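Local coordinates for sterol regulatory element-binding protein cleavage-activating protein (Schizosaccharomyces pombe, PDB 4YHC) that escorts the transcription factor precursor Sre1 so that it is processed when sterol or oxygen is low, and is represented by its WD40 domain, at residues N41-A46 / V56-Q61; L107-S112 / E159-A164; H114-S119 / S146-V151; F237-S242 / P261-N266; E310-L315 / N332-L337. The protein carries 9 engineered substitutions. All coordinates share one frame; numbering follows the deposited sequence.

In the fold
Among the five contacts, the chemistry varies with place in the fold. Contact 1 is the buried one, an antiparallel strand pair within a single WD-repeat sheet, held by straight backbone bonds and apolar side chains. Contact 2 lies at the surface and joins the outermost strands of two successive sheets mainly through side chains, without backbone pairing between the strands. Contact 3 reaches the second of these sheets too, since its strand 148-156 pairs with strand 161-170 of contact 2, but it relies on charged and amide groups with weak bonds. Contact 4 sets a proline-bearing connection against a turn, with water between. Contact 5, also partly buried, adds a parallel strand to a mixed sheet, its centre about 28 Å from that of contact 4.

Contact 1 (N41-A46 / V56-Q61); sequences NYKTFA and VWDLRQ
With chi1 at -178° in Phe45 and 173° in Trp57, both rings turn away from their own backbone N and lead outward, leaving Phe45 CB and Trp57 CB 4.3 Å apart, each at the edge of the other residue's ring. The setting is the central hairpin of a WD40 propeller blade, strands 44-49 and 54-58 running antiparallel within the predicted first WD repeat. Phe45 and Trp57 form a hydrogen-bonded pair, with Phe45 N to Trp57 O at 2.9 Å and Trp57 N to Phe45 O at 2.8 Å. Leu59 N extends the pairing to Lys43 O, while Leu59 CD1 presses on Phe45 CB. On the opposite face Thr44 CG2 and Val56 CG2 are tightly packed at 3.5 Å. Lys43 NZ, salt-bridged to Glu103, lies 4.1 Å from Asp58 OD2, a loose attraction. Asp58 OD1 accepts from Gln61 N at 2.9 Å, an Asx motif closing the turn. With alanine in place of Asp58, Gln61 N would probably lose its acceptor within the turn, and Lys43 NZ the nearby carboxylate charge. Water 1 links the segments' ends, accepting from Arg60 NE at 2.7 Å and donating to Tyr42 O.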
# COMPACT_ATOMS: atom_id res chain seq x y z
N ASN A 41 -1.86 1.76 9.82
CA ASN A 41 -0.97 1.63 10.96
C ASN A 41 -0.33 0.27 10.97
O ASN A 41 0.42 -0.00 11.85
CB ASN A 41 -1.68 1.93 12.32
CG ASN A 41 -2.73 0.88 12.71
OD1 ASN A 41 -3.15 0.07 11.88
ND2 ASN A 41 -3.20 0.94 13.97
N TYR A 42 -0.55 -0.54 9.94
CA TYR A 42 0.02 -1.90 9.83
C TYR A 42 -0.41 -2.84 10.94
O TYR A 42 0.22 -3.83 11.19
CB TYR A 42 1.54 -1.86 9.64
CG TYR A 42 1.91 -1.09 8.40
CD1 TYR A 42 1.74 -1.64 7.15
CD2 TYR A 42 2.36 0.25 8.47
CE1 TYR A 42 2.06 -0.94 6.00
CE2 TYR A 42 2.65 0.98 7.32
CZ TYR A 42 2.50 0.38 6.10
OH TYR A 42 2.77 1.08 4.95
N LYS A 43 -1.53 -2.57 11.59
CA LYS A 43 -1.95 -3.48 12.64
C LYS A 43 -2.80 -4.63 12.14
O LYS A 43 -2.70 -5.77 12.67
CB LYS A 43 -2.71 -2.70 13.71
CG LYS A 43 -3.33 -3.54 14.80
CD LYS A 43 -3.69 -2.58 15.93
CE LYS A 43 -5.06 -2.03 15.74
NZ LYS A 43 -5.96 -3.05 16.25
N THR A 44 -3.63 -4.37 11.13
CA THR A 44 -4.70 -5.28 10.78
C THR A 44 -4.63 -5.61 9.31
O THR A 44 -4.50 -4.72 8.48
CB THR A 44 -6.08 -4.68 11.11
OG1 THR A 44 -6.20 -4.36 12.50
CG2 THR A 44 -7.24 -5.70 10.82
N PHE A 45 -4.71 -6.90 9.02
CA PHE A 45 -4.61 -7.46 7.67
C PHE A 45 -5.95 -8.09 7.34
O PHE A 45 -6.57 -8.72 8.21
CB PHE A 45 -3.55 -8.58 7.70
CG PHE A 45 -3.30 -9.23 6.34
CD1 PHE A 45 -2.43 -8.65 5.44
CD2 PHE A 45 -3.90 -10.40 6.02
CE1 PHE A 45 -2.15 -9.27 4.22
CE2 PHE A 45 -3.66 -11.02 4.82
CZ PHE A 45 -2.76 -10.47 3.92
N ALA A 46 -6.38 -7.96 6.08
CA ALA A 46 -7.57 -8.65 5.59
C ALA A 46 -7.32 -9.36 4.26
O ALA A 46 -6.63 -8.81 3.38
CB ALA A 46 -8.68 -7.64 5.39
N VAL A 56 -10.09 -11.43 8.74
CA VAL A 56 -9.35 -10.34 9.26
C VAL A 56 -8.46 -10.80 10.44
O VAL A 56 -8.88 -11.55 11.34
CB VAL A 56 -10.11 -8.98 9.35
CG1 VAL A 56 -11.56 -9.02 8.89
CG2 VAL A 56 -9.76 -8.11 10.52
N TRP A 57 -7.20 -10.37 10.34
CA TRP A 57 -6.08 -11.00 11.09
C TRP A 57 -5.30 -9.90 11.74
O TRP A 57 -4.96 -8.94 11.09
CB TRP A 57 -5.24 -11.76 10.05
CG TRP A 57 -3.98 -12.32 10.59
CD1 TRP A 57 -2.70 -11.81 10.45
CD2 TRP A 57 -3.86 -13.51 11.33
NE1 TRP A 57 -1.81 -12.65 11.06
CE2 TRP A 57 -2.51 -13.69 11.63
CE3 TRP A 57 -4.79 -14.47 11.76
CZ2 TRP A 57 -2.05 -14.79 12.34
CZ3 TRP A 57 -4.34 -15.55 12.51
CH2 TRP A 57 -2.98 -15.70 12.77
N ASP A 58 -5.02 -10.05 13.04
CA ASP A 58 -4.16 -9.14 13.79
C ASP A 58 -2.69 -9.56 13.62
O ASP A 58 -2.26 -10.61 14.07
CB ASP A 58 -4.54 -9.09 15.30
CG ASP A 58 -3.85 -7.95 15.99
OD1 ASP A 58 -2.59 -7.99 16.09
OD2 ASP A 58 -4.51 -6.92 16.28
N LEU A 59 -1.93 -8.75 12.96
CA LEU A 59 -0.58 -9.14 12.51
C LEU A 59 0.37 -9.34 13.73
O LEU A 59 1.13 -10.27 13.76
CB LEU A 59 -0.04 -8.00 11.68
CG LEU A 59 0.01 -8.01 10.13
CD1 LEU A 59 -0.56 -9.20 9.47
CD2 LEU A 59 -0.51 -6.75 9.50
N ARG A 60 0.35 -8.40 14.67
CA ARG A 60 1.30 -8.47 15.77
C ARG A 60 0.88 -9.49 16.82
O ARG A 60 1.74 -10.11 17.42
CB ARG A 60 1.50 -7.10 16.39
CG ARG A 60 2.10 -6.08 15.43
CD ARG A 60 3.30 -6.62 14.61
NE ARG A 60 3.64 -5.69 13.54
CZ ARG A 60 4.64 -4.80 13.58
NH1 ARG A 60 5.43 -4.70 14.64
NH2 ARG A 60 4.84 -4.01 12.52
N GLN A 61 -0.43 -9.72 16.97
CA GLN A 61 -0.90 -10.70 17.93
C GLN A 61 -1.04 -12.07 17.36
O GLN A 61 -1.35 -13.00 18.11
CB GLN A 61 -2.20 -10.27 18.54
CG GLN A 61 -2.05 -9.03 19.36
CD GLN A 61 -3.29 -8.67 20.15
OE1 GLN A 61 -4.06 -9.54 20.55
NE2 GLN A 61 -3.49 -7.35 20.38
O HOH W 1 2.66 -5.08 11.10

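Contact 2 (L107-S112 / E159-A164); sequences LMLQHS and EGADIA
Leu109 and Ile163 meet where two neighbouring blades of the WD40 propeller bring their outermost strands side by side, strand 106-112 of the predicted second WD repeat and strand 161-170 of the predicted third. The strand segments run in the same general direction, 26° apart, yet their axes come no closer than 6.6 Å. That spacing suits side chains rather than backbone pairing, and each strand bonds instead to a partner in its own sheet.

The apolar contacts come first. Leu109, with CG anti to its N (chi1 174°), extends its CD1 branch across the gap to Ala161 CB at 3.9 Å. The same methyl reaches Ile163 CB, also at 3.9 Å, the leucine and isoleucine side chains crossing at about a right angle. Upstream, Met108 CB faces Ala161 CB at 4.4 Å. Met108 and Leu109 together face Ile99 in a classic beta bulge, and both side chains take part in the contact.

A CH-pi interaction closes the other end. Ile163 CG2 lies over one face of the His111 ring, 3.5 Å from its centroid and 25° off the normal. The methyl is displaced from the ring centre, closest to His111 ND1 at 3.2 Å.

Last is a looser meeting of methyl and carbonyl: the bent Met108 chain carries its terminal CE to within 4.1 Å of Gly160 O.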
# COMPACT_ATOMS: atom_id res chain seq x y z
N LEU A 107 -21.46 -5.95 13.84
CA LEU A 107 -21.94 -5.14 12.77
C LEU A 107 -22.42 -3.88 13.40
O LEU A 107 -23.30 -3.91 14.24
CB LEU A 107 -23.11 -5.80 12.08
CG LEU A 107 -23.38 -5.63 10.57
CD1 LEU A 107 -24.86 -5.55 10.34
CD2 LEU A 107 -22.67 -4.52 9.85
N MET A 108 -21.83 -2.77 13.02
CA MET A 108 -22.15 -1.50 13.64
C MET A 108 -23.22 -0.83 12.81
O MET A 108 -24.04 -0.07 13.32
CB MET A 108 -20.95 -0.54 13.65
CG MET A 108 -19.64 -1.08 14.18
SD MET A 108 -19.81 -1.43 15.93
CE MET A 108 -19.69 0.23 16.58
N LEU A 109 -23.19 -1.05 11.51
CA LEU A 109 -24.06 -0.26 10.65
C LEU A 109 -24.18 -0.94 9.31
O LEU A 109 -23.24 -1.62 8.83
CB LEU A 109 -23.51 1.17 10.53
CG LEU A 109 -24.16 2.15 9.57
CD1 LEU A 109 -23.95 3.56 10.06
CD2 LEU A 109 -23.59 2.04 8.17
N GLN A 110 -25.36 -0.78 8.74
CA GLN A 110 -25.66 -1.22 7.39
C GLN A 110 -26.42 -0.10 6.71
O GLN A 110 -27.33 0.45 7.31
CB GLN A 110 -26.47 -2.48 7.45
CG GLN A 110 -26.92 -3.00 6.11
CD GLN A 110 -27.71 -4.28 6.27
OE1 GLN A 110 -27.52 -4.98 7.23
NE2 GLN A 110 -28.56 -4.61 5.31
N HIS A 111 -26.09 0.20 5.45
CA HIS A 111 -26.61 1.38 4.77
C HIS A 111 -26.67 1.15 3.29
O HIS A 111 -25.67 0.71 2.70
CB HIS A 111 -25.73 2.60 5.01
CG HIS A 111 -26.33 3.88 4.53
ND1 HIS A 111 -27.21 4.62 5.30
CD2 HIS A 111 -26.17 4.57 3.37
CE1 HIS A 111 -27.57 5.70 4.63
NE2 HIS A 111 -26.96 5.69 3.45
N SER A 112 -27.82 1.45 2.65
CA SER A 112 -27.94 1.15 1.24
C SER A 112 -27.50 2.33 0.37
O SER A 112 -27.60 3.46 0.79
CB SER A 112 -29.32 0.63 0.93
OG SER A 112 -29.46 -0.59 1.63
N GLU A 159 -22.11 2.27 21.30
CA GLU A 159 -23.40 1.67 20.97
C GLU A 159 -23.43 1.26 19.50
O GLU A 159 -23.43 0.07 19.19
CB GLU A 159 -24.55 2.65 21.28
CG GLU A 159 -24.34 3.46 22.56
CD GLU A 159 -23.57 4.74 22.32
OE1 GLU A 159 -22.43 4.87 22.81
OE2 GLU A 159 -24.12 5.61 21.61
N GLY A 160 -23.39 2.24 18.60
CA GLY A 160 -23.42 1.97 17.17
C GLY A 160 -22.84 3.11 16.35
O GLY A 160 -21.86 3.74 16.74
N ALA A 161 -23.46 3.37 15.20
CA ALA A 161 -22.96 4.37 14.28
C ALA A 161 -24.09 4.99 13.46
O ALA A 161 -25.18 4.44 13.40
CB ALA A 161 -21.92 3.75 13.38
N ASP A 162 -23.80 6.13 12.85
CA ASP A 162 -24.68 6.84 11.93
C ASP A 162 -23.85 7.22 10.73
O ASP A 162 -22.61 7.42 10.86
CB ASP A 162 -25.22 8.12 12.55
CG ASP A 162 -26.28 7.86 13.60
OD1 ASP A 162 -27.31 7.25 13.24
OD2 ASP A 162 -26.09 8.24 14.78
N ILE A 163 -24.52 7.33 9.59
CA ILE A 163 -23.89 7.75 8.39
C ILE A 163 -24.76 8.75 7.58
O ILE A 163 -25.93 8.73 7.69
CB ILE A 163 -23.49 6.50 7.57
CG1 ILE A 163 -22.40 6.86 6.58
CG2 ILE A 163 -24.68 5.85 6.83
CD1 ILE A 163 -21.88 5.62 5.87
N ALA A 164 -24.15 9.65 6.83
CA ALA A 164 -24.88 10.57 5.94
C ALA A 164 -24.02 10.92 4.74
O ALA A 164 -22.85 11.23 4.94
CB ALA A 164 -25.21 11.87 6.67

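Contact 3 (H114-S119 / S146-V151); sequences HSKPNS and SGEIQV. Engineered in segment 114-119: Ser115 (natural residue Cys).
Lys116 and Glu148 cross at about a right angle, the lysine laying the end of its aliphatic chain against the carboxylate. It is the methylene that comes nearest, Lys116 CE lying 3.2 Å from Glu148 OE1, while the ammonium sits farther along: Lys116 NZ to Glu148 OE2 is a long salt bridge of 3.8 Å. The lysine's chi1 of -20° is close to eclipsed, which suggests a strained or loosely defined start to the chain.

Against Gln150 the lysine is oriented differently, the two side chains coming from opposite directions. Their nitrogens, Lys116 NZ and Gln150 NE2, are 3.5 Å apart and, both being donors, do not bond to each other. They converge on one acceptor, the backbone carbonyl of His114, through weak bonds; that from Gln150 NE2 to His114 O is 3.4 Å long. Glu144, a weak partner of both donors, probably helps to offset the charge gathered here.

In the WD40 propeller this places the connection between two blades, residues 114-119, beside the hairpin turn and third strand of the following blade, the predicted third WD repeat. Gly147, with a positive phi of 109°, shapes that turn.

Beyond CG the Gln150 chain is extended, and the other end of its amide is engaged as well. Water 2 donates to Gln150 OE1 at 2.9 Å and accepts from His114 N at 3.1 Å. On the turn side, Ser146 OG donates a weak 3.3 Å bond to Glu148 OE1, steadying the carboxylate that Lys116 crosses. Ser119 OG, bonded to Glu144, stands 4.4 Å from Ser146 CB.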
# COMPACT_ATOMS: atom_id res chain seq x y z
N HIS A 114 -26.27 3.96 -3.74
CA HIS A 114 -26.32 3.87 -5.22
C HIS A 114 -24.89 3.64 -5.78
O HIS A 114 -23.91 4.26 -5.35
CB HIS A 114 -27.02 5.11 -5.86
CG HIS A 114 -28.54 5.06 -5.82
ND1 HIS A 114 -29.29 4.12 -6.50
CD2 HIS A 114 -29.44 5.86 -5.19
CE1 HIS A 114 -30.57 4.33 -6.28
NE2 HIS A 114 -30.70 5.38 -5.49
N SER A 115 -24.80 2.67 -6.67
CA SER A 115 -23.61 2.31 -7.43
C SER A 115 -24.11 2.12 -8.83
O SER A 115 -25.18 1.58 -9.00
CB SER A 115 -23.05 0.95 -6.97
OG SER A 115 -21.75 1.05 -6.44
N LYS A 116 -23.32 2.45 -9.84
CA LYS A 116 -23.80 2.35 -11.22
C LYS A 116 -23.26 1.10 -11.94
O LYS A 116 -22.79 1.23 -13.07
CB LYS A 116 -23.44 3.62 -12.00
CG LYS A 116 -23.10 4.88 -11.19
CD LYS A 116 -24.14 5.29 -10.14
CE LYS A 116 -23.67 6.50 -9.33
NZ LYS A 116 -24.18 6.55 -7.92
N PRO A 117 -23.34 -0.12 -11.32
CA PRO A 117 -22.67 -1.31 -11.89
C PRO A 117 -22.92 -1.45 -13.37
O PRO A 117 -24.07 -1.30 -13.76
CB PRO A 117 -23.29 -2.48 -11.12
CG PRO A 117 -24.55 -1.96 -10.55
CD PRO A 117 -24.28 -0.52 -10.26
N ASN A 118 -21.92 -1.76 -14.21
CA ASN A 118 -20.58 -2.22 -13.81
C ASN A 118 -19.59 -1.08 -13.45
O ASN A 118 -18.65 -0.79 -14.20
CB ASN A 118 -19.93 -3.06 -14.95
CG ASN A 118 -20.86 -4.12 -15.52
OD1 ASN A 118 -21.82 -3.80 -16.21
ND2 ASN A 118 -20.54 -5.39 -15.29
N SER A 119 -19.82 -0.45 -12.30
CA SER A 119 -18.95 0.57 -11.76
C SER A 119 -17.96 -0.15 -10.87
O SER A 119 -18.33 -1.04 -10.11
CB SER A 119 -19.75 1.59 -10.96
OG SER A 119 -19.04 2.81 -10.87
N SER A 146 -16.55 5.72 -13.00
CA SER A 146 -17.41 6.62 -13.77
C SER A 146 -17.01 8.09 -13.61
O SER A 146 -17.31 8.89 -14.47
CB SER A 146 -18.89 6.41 -13.33
OG SER A 146 -19.18 7.04 -12.07
N GLY A 147 -16.33 8.45 -12.54
CA GLY A 147 -15.99 9.84 -12.31
C GLY A 147 -16.77 10.45 -11.19
O GLY A 147 -16.55 11.60 -10.85
N GLU A 148 -17.63 9.66 -10.58
CA GLU A 148 -18.43 10.05 -9.41
C GLU A 148 -17.64 9.83 -8.11
O GLU A 148 -17.03 8.79 -7.93
CB GLU A 148 -19.66 9.14 -9.43
CG GLU A 148 -20.95 9.75 -9.00
CD GLU A 148 -22.10 9.34 -9.92
OE1 GLU A 148 -21.84 8.56 -10.88
OE2 GLU A 148 -23.25 9.81 -9.69
N ILE A 149 -17.62 10.83 -7.23
CA ILE A 149 -17.04 10.70 -5.92
C ILE A 149 -18.07 11.10 -4.88
O ILE A 149 -18.52 12.27 -4.87
CB ILE A 149 -15.85 11.64 -5.73
CG1 ILE A 149 -14.77 11.30 -6.73
CG2 ILE A 149 -15.29 11.53 -4.33
CD1 ILE A 149 -13.71 12.35 -6.78
N GLN A 150 -18.37 10.17 -3.97
CA GLN A 150 -19.28 10.39 -2.85
C GLN A 150 -18.54 10.41 -1.54
O GLN A 150 -17.64 9.57 -1.25
CB GLN A 150 -20.35 9.30 -2.79
CG GLN A 150 -21.06 9.09 -4.12
CD GLN A 150 -22.08 8.00 -4.08
OE1 GLN A 150 -22.80 7.85 -3.11
NE2 GLN A 150 -22.16 7.22 -5.16
N VAL A 151 -18.92 11.36 -0.69
CA VAL A 151 -18.34 11.39 0.65
C VAL A 151 -19.36 11.39 1.76
O VAL A 151 -20.30 12.17 1.76
CB VAL A 151 -17.22 12.44 0.85
CG1 VAL A 151 -16.98 13.27 -0.40
CG2 VAL A 151 -17.38 13.23 2.12
O HOH W 2 -25.43 6.68 -2.48

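Contact 4 (F237-S242 / P261-N266); sequences FLARDS and PPIKVN
Pro261 opens the approach to Asp241 and Arg240 with its carbonyl. Water 3 lies 2.7 Å from Pro261 O and equally near Arg240 O, donating toward each; more acceptors surround it than it has protons, and the two bonds may not both persist.

Pro262 follows, its backbone brought against Asp241. Having no hydrogen on N, it offers its alpha carbon instead: Pro262 CA is 3.2 Å from Asp241 O in a CA-H...O contact bent to 126° at the hydrogen. The proline ring and the aspartate side chain cross at about a right angle, with Pro262 CB 3.8 Å from Asp241 OD1. That carboxylate oxygen is salt-bridged to Lys225, whose ammonium also bonds to Ile263 O and so ties both segments to a common third partner.

Ile263 supplies the apolar part. Its CG1 is anti to the carbonyl carbon (chi1 -75°), a setting that carries CD1 to Ala239 CB at 4.0 Å. Ile263 CB rests at the same distance from Arg240 O, and Val244 and Phe291 also pack against the isoleucine. The Arg240 side chain leads the other way, to Glu222 and Asp245.

From here the chain moves on to strand 269-278. A connection leaving the outermost strand of one four-stranded sheet and passing the hairpin turn of that sheet on its way to the next is typical of the beta-propeller fold.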
# COMPACT_ATOMS: atom_id res chain seq x y z
N PHE A 237 3.16 11.74 -6.27
CA PHE A 237 4.08 11.35 -7.35
C PHE A 237 3.18 11.12 -8.58
O PHE A 237 2.18 10.38 -8.50
CB PHE A 237 4.89 10.10 -7.03
CG PHE A 237 5.90 10.28 -5.95
CD1 PHE A 237 5.54 10.23 -4.61
CD2 PHE A 237 7.23 10.47 -6.26
CE1 PHE A 237 6.48 10.42 -3.63
CE2 PHE A 237 8.14 10.66 -5.30
CZ PHE A 237 7.79 10.60 -3.99
N LEU A 238 3.48 11.77 -9.71
CA LEU A 238 2.76 11.63 -10.98
C LEU A 238 3.72 10.93 -11.98
O LEU A 238 4.70 11.48 -12.34
CB LEU A 238 2.38 12.99 -11.52
CG LEU A 238 1.36 13.14 -12.69
CD1 LEU A 238 2.01 13.69 -13.94
CD2 LEU A 238 0.60 11.91 -13.12
N ALA A 239 3.45 9.70 -12.34
CA ALA A 239 4.25 8.91 -13.22
C ALA A 239 3.74 9.12 -14.65
O ALA A 239 2.56 9.18 -14.88
CB ALA A 239 4.12 7.47 -12.91
N ARG A 240 4.67 9.29 -15.57
CA ARG A 240 4.34 9.54 -17.00
C ARG A 240 5.33 8.63 -17.73
O ARG A 240 5.65 7.52 -17.20
CB ARG A 240 4.42 11.05 -17.36
CG ARG A 240 5.63 11.80 -16.83
CD ARG A 240 5.58 13.32 -17.12
NE ARG A 240 6.70 13.97 -16.45
CZ ARG A 240 7.99 13.81 -16.72
NH1 ARG A 240 8.41 13.12 -17.79
NH2 ARG A 240 8.90 14.34 -15.91
N ASP A 241 5.76 8.98 -18.94
CA ASP A 241 6.51 8.01 -19.77
C ASP A 241 8.01 8.17 -19.76
O ASP A 241 8.69 7.25 -20.13
CB ASP A 241 5.93 7.99 -21.20
CG ASP A 241 4.81 6.89 -21.36
OD1 ASP A 241 4.80 5.86 -20.63
OD2 ASP A 241 3.94 7.08 -22.19
N SER A 242 8.54 9.34 -19.41
CA SER A 242 10.00 9.49 -19.21
C SER A 242 10.36 9.91 -17.80
O SER A 242 11.50 10.33 -17.51
CB SER A 242 10.63 10.49 -20.22
OG SER A 242 10.07 11.78 -20.07
N PRO A 261 12.15 5.07 -17.21
CA PRO A 261 11.60 4.55 -18.46
C PRO A 261 10.10 4.51 -18.39
O PRO A 261 9.51 4.86 -17.33
CB PRO A 261 12.21 3.16 -18.56
CG PRO A 261 12.48 2.76 -17.19
CD PRO A 261 12.79 4.00 -16.39
N PRO A 262 9.47 4.14 -19.51
CA PRO A 262 8.07 4.15 -19.61
C PRO A 262 7.47 3.18 -18.61
O PRO A 262 7.97 2.09 -18.45
CB PRO A 262 7.82 3.63 -21.03
CG PRO A 262 9.07 3.97 -21.79
CD PRO A 262 10.15 3.81 -20.82
N ILE A 263 6.39 3.60 -17.98
CA ILE A 263 5.80 2.88 -16.82
C ILE A 263 4.46 2.37 -17.26
O ILE A 263 3.68 3.06 -17.90
CB ILE A 263 5.71 3.85 -15.63
CG1 ILE A 263 7.09 4.04 -15.05
CG2 ILE A 263 4.72 3.38 -14.52
CD1 ILE A 263 7.18 5.23 -14.14
N LYS A 264 4.17 1.14 -16.94
CA LYS A 264 2.87 0.57 -17.20
C LYS A 264 1.79 1.14 -16.34
O LYS A 264 1.98 1.32 -15.15
CB LYS A 264 2.96 -0.93 -17.02
CG LYS A 264 1.75 -1.63 -17.53
CD LYS A 264 2.08 -3.12 -17.68
CE LYS A 264 0.82 -3.93 -17.92
NZ LYS A 264 0.00 -3.20 -18.95
N VAL A 265 0.67 1.49 -16.94
CA VAL A 265 -0.39 2.10 -16.23
C VAL A 265 -0.77 1.32 -14.93
O VAL A 265 -0.77 0.11 -14.85
CB VAL A 265 -1.62 2.39 -17.13
CG1 VAL A 265 -2.22 1.04 -17.57
CG2 VAL A 265 -2.63 3.16 -16.29
N ASN A 266 -0.96 2.07 -13.87
CA ASN A 266 -1.33 1.51 -12.57
C ASN A 266 -0.39 0.54 -11.94
O ASN A 266 -0.82 -0.36 -11.22
CB ASN A 266 -2.68 0.85 -12.69
CG ASN A 266 -3.73 1.69 -12.07
OD1 ASN A 266 -3.62 2.09 -10.87
ND2 ASN A 266 -4.75 1.99 -12.82
O HOH W 3 8.28 7.20 -16.65

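Contact 5 (E310-L315 / N332-L337); sequences ESYIIL and NSLASL. Engineered in segment 332-337: Ser336 (natural residue Cys).
The buried ring of Tyr312 forms the tightly packed part of this contact, lying against the backbone of Ser336. The tyrosine CG occupies the crowded position between its backbone N and carbonyl carbon (chi1 62°), which lays the ring alongside the opposing strand. Ser336 CA then sits over one ring face, 4.1 Å from the centroid and 14° off the normal, a CH-pi contact. Leu334 CB comes at the ring edge, 4.0 Å from Tyr312 CD2. Beneath the ring the backbone is firmly joined, Leu337 N donating to Tyr312 O in a nearly straight bond of 2.9 Å. On the opposite face of the sheet Leu337 CD1 touches OG of the buried Ser311 at 3.4 Å. Replacing Tyr312 by an alanine would probably open a gap alongside strand 335-337 and leave Ser336 CA and Leu334 CB without the ring face and edge they pack on.

The pairing is parallel: strand 335-337 runs beside strand 311-317, which pairs antiparallel with 281-292 on its other side. A short added strand thus turns an otherwise antiparallel sheet into a mixed one. The two strand segments are splayed by 42°.

The packing slackens toward the solvent. At the start of the pair Ala335 N reaches Glu310 O only through a weak 3.3 Å bond, and the glutamate is poorly ordered. The side chain of Ser336, an engineered residue that is cysteine in the natural protein, lies on the exposed side, though its OG is still 3.6 Å from Tyr312 CE1. That oxygen also faces the tip of a neighbouring side chain, Ile314 CD1, at 3.7 Å. Leu337 CD1 keeps a distant 4.5 Å from Ile313 CG1.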
# COMPACT_ATOMS: atom_id res chain seq x y z
N GLU A 310 24.81 8.14 7.08
CA GLU A 310 25.51 8.77 5.97
C GLU A 310 24.91 10.13 5.66
O GLU A 310 25.54 11.16 5.89
CB GLU A 310 25.43 7.88 4.72
CG GLU A 310 26.69 7.10 4.42
CD GLU A 310 26.41 5.83 3.64
OE1 GLU A 310 25.92 4.86 4.25
OE2 GLU A 310 26.68 5.80 2.42
N SER A 311 23.70 10.12 5.14
CA SER A 311 23.05 11.35 4.69
C SER A 311 21.54 11.20 4.64
O SER A 311 20.99 10.15 4.98
CB SER A 311 23.57 11.73 3.31
OG SER A 311 23.51 10.61 2.44
N TYR A 312 20.86 12.26 4.20
CA TYR A 312 19.42 12.24 4.05
C TYR A 312 19.00 13.16 2.97
O TYR A 312 19.78 13.96 2.50
CB TYR A 312 18.75 12.69 5.37
CG TYR A 312 19.07 14.08 5.80
CD1 TYR A 312 18.32 15.15 5.39
CD2 TYR A 312 20.15 14.32 6.66
CE1 TYR A 312 18.61 16.45 5.79
CE2 TYR A 312 20.45 15.61 7.10
CZ TYR A 312 19.70 16.65 6.66
OH TYR A 312 20.00 17.91 7.07
N ILE A 313 17.74 13.11 2.64
CA ILE A 313 17.16 13.88 1.59
C ILE A 313 16.04 14.60 2.18
O ILE A 313 15.22 13.98 2.93
CB ILE A 313 16.60 12.85 0.58
CG1 ILE A 313 17.74 12.00 0.03
CG2 ILE A 313 15.77 13.43 -0.52
CD1 ILE A 313 17.25 10.65 -0.52
N ILE A 314 15.89 15.88 1.83
CA ILE A 314 14.75 16.63 2.20
C ILE A 314 13.73 16.50 1.09
O ILE A 314 13.94 17.08 0.03
CB ILE A 314 15.10 18.13 2.41
CG1 ILE A 314 16.00 18.31 3.60
CG2 ILE A 314 13.85 18.98 2.52
CD1 ILE A 314 16.73 19.65 3.60
N LEU A 315 12.62 15.75 1.35
CA LEU A 315 11.55 15.54 0.40
C LEU A 315 10.59 16.66 0.32
O LEU A 315 9.99 16.85 -0.70
CB LEU A 315 10.66 14.33 0.78
CG LEU A 315 10.96 12.91 0.36
CD1 LEU A 315 9.69 12.06 0.62
CD2 LEU A 315 11.46 12.86 -1.08
N ASN A 332 22.55 16.24 12.65
CA ASN A 332 23.75 17.09 12.57
C ASN A 332 24.93 16.37 11.90
O ASN A 332 25.34 16.75 10.80
CB ASN A 332 24.13 17.67 13.95
CG ASN A 332 24.08 16.63 15.06
OD1 ASN A 332 25.00 15.82 15.22
ND2 ASN A 332 23.00 16.65 15.84
N SER A 333 25.41 15.28 12.52
CA SER A 333 26.48 14.45 11.94
C SER A 333 26.24 13.87 10.54
O SER A 333 27.05 13.04 10.08
CB SER A 333 26.78 13.29 12.88
OG SER A 333 27.01 13.82 14.17
N LEU A 334 25.17 14.32 9.86
CA LEU A 334 24.81 13.83 8.51
C LEU A 334 24.77 14.88 7.40
O LEU A 334 24.40 16.04 7.60
CB LEU A 334 23.43 13.15 8.53
CG LEU A 334 23.24 11.84 9.26
CD1 LEU A 334 21.94 11.19 8.78
CD2 LEU A 334 24.43 10.92 9.04
N ALA A 335 25.05 14.41 6.19
CA ALA A 335 25.03 15.25 4.99
C ALA A 335 23.63 15.32 4.36
O ALA A 335 23.04 14.33 4.10
CB ALA A 335 26.00 14.68 3.99
N SER A 336 23.12 16.52 4.16
CA SER A 336 21.94 16.79 3.36
C SER A 336 22.22 16.70 1.85
O SER A 336 23.06 17.41 1.36
CB SER A 336 21.53 18.19 3.68
OG SER A 336 20.25 18.42 3.22
N LEU A 337 21.54 15.83 1.12
CA LEU A 337 21.80 15.68 -0.33
C LEU A 337 20.81 16.42 -1.19
O LEU A 337 19.64 16.51 -0.85
CB LEU A 337 21.66 14.25 -0.72
CG LEU A 337 22.59 13.28 -0.06
CD1 LEU A 337 22.17 11.86 -0.41
CD2 LEU A 337 24.04 13.53 -0.47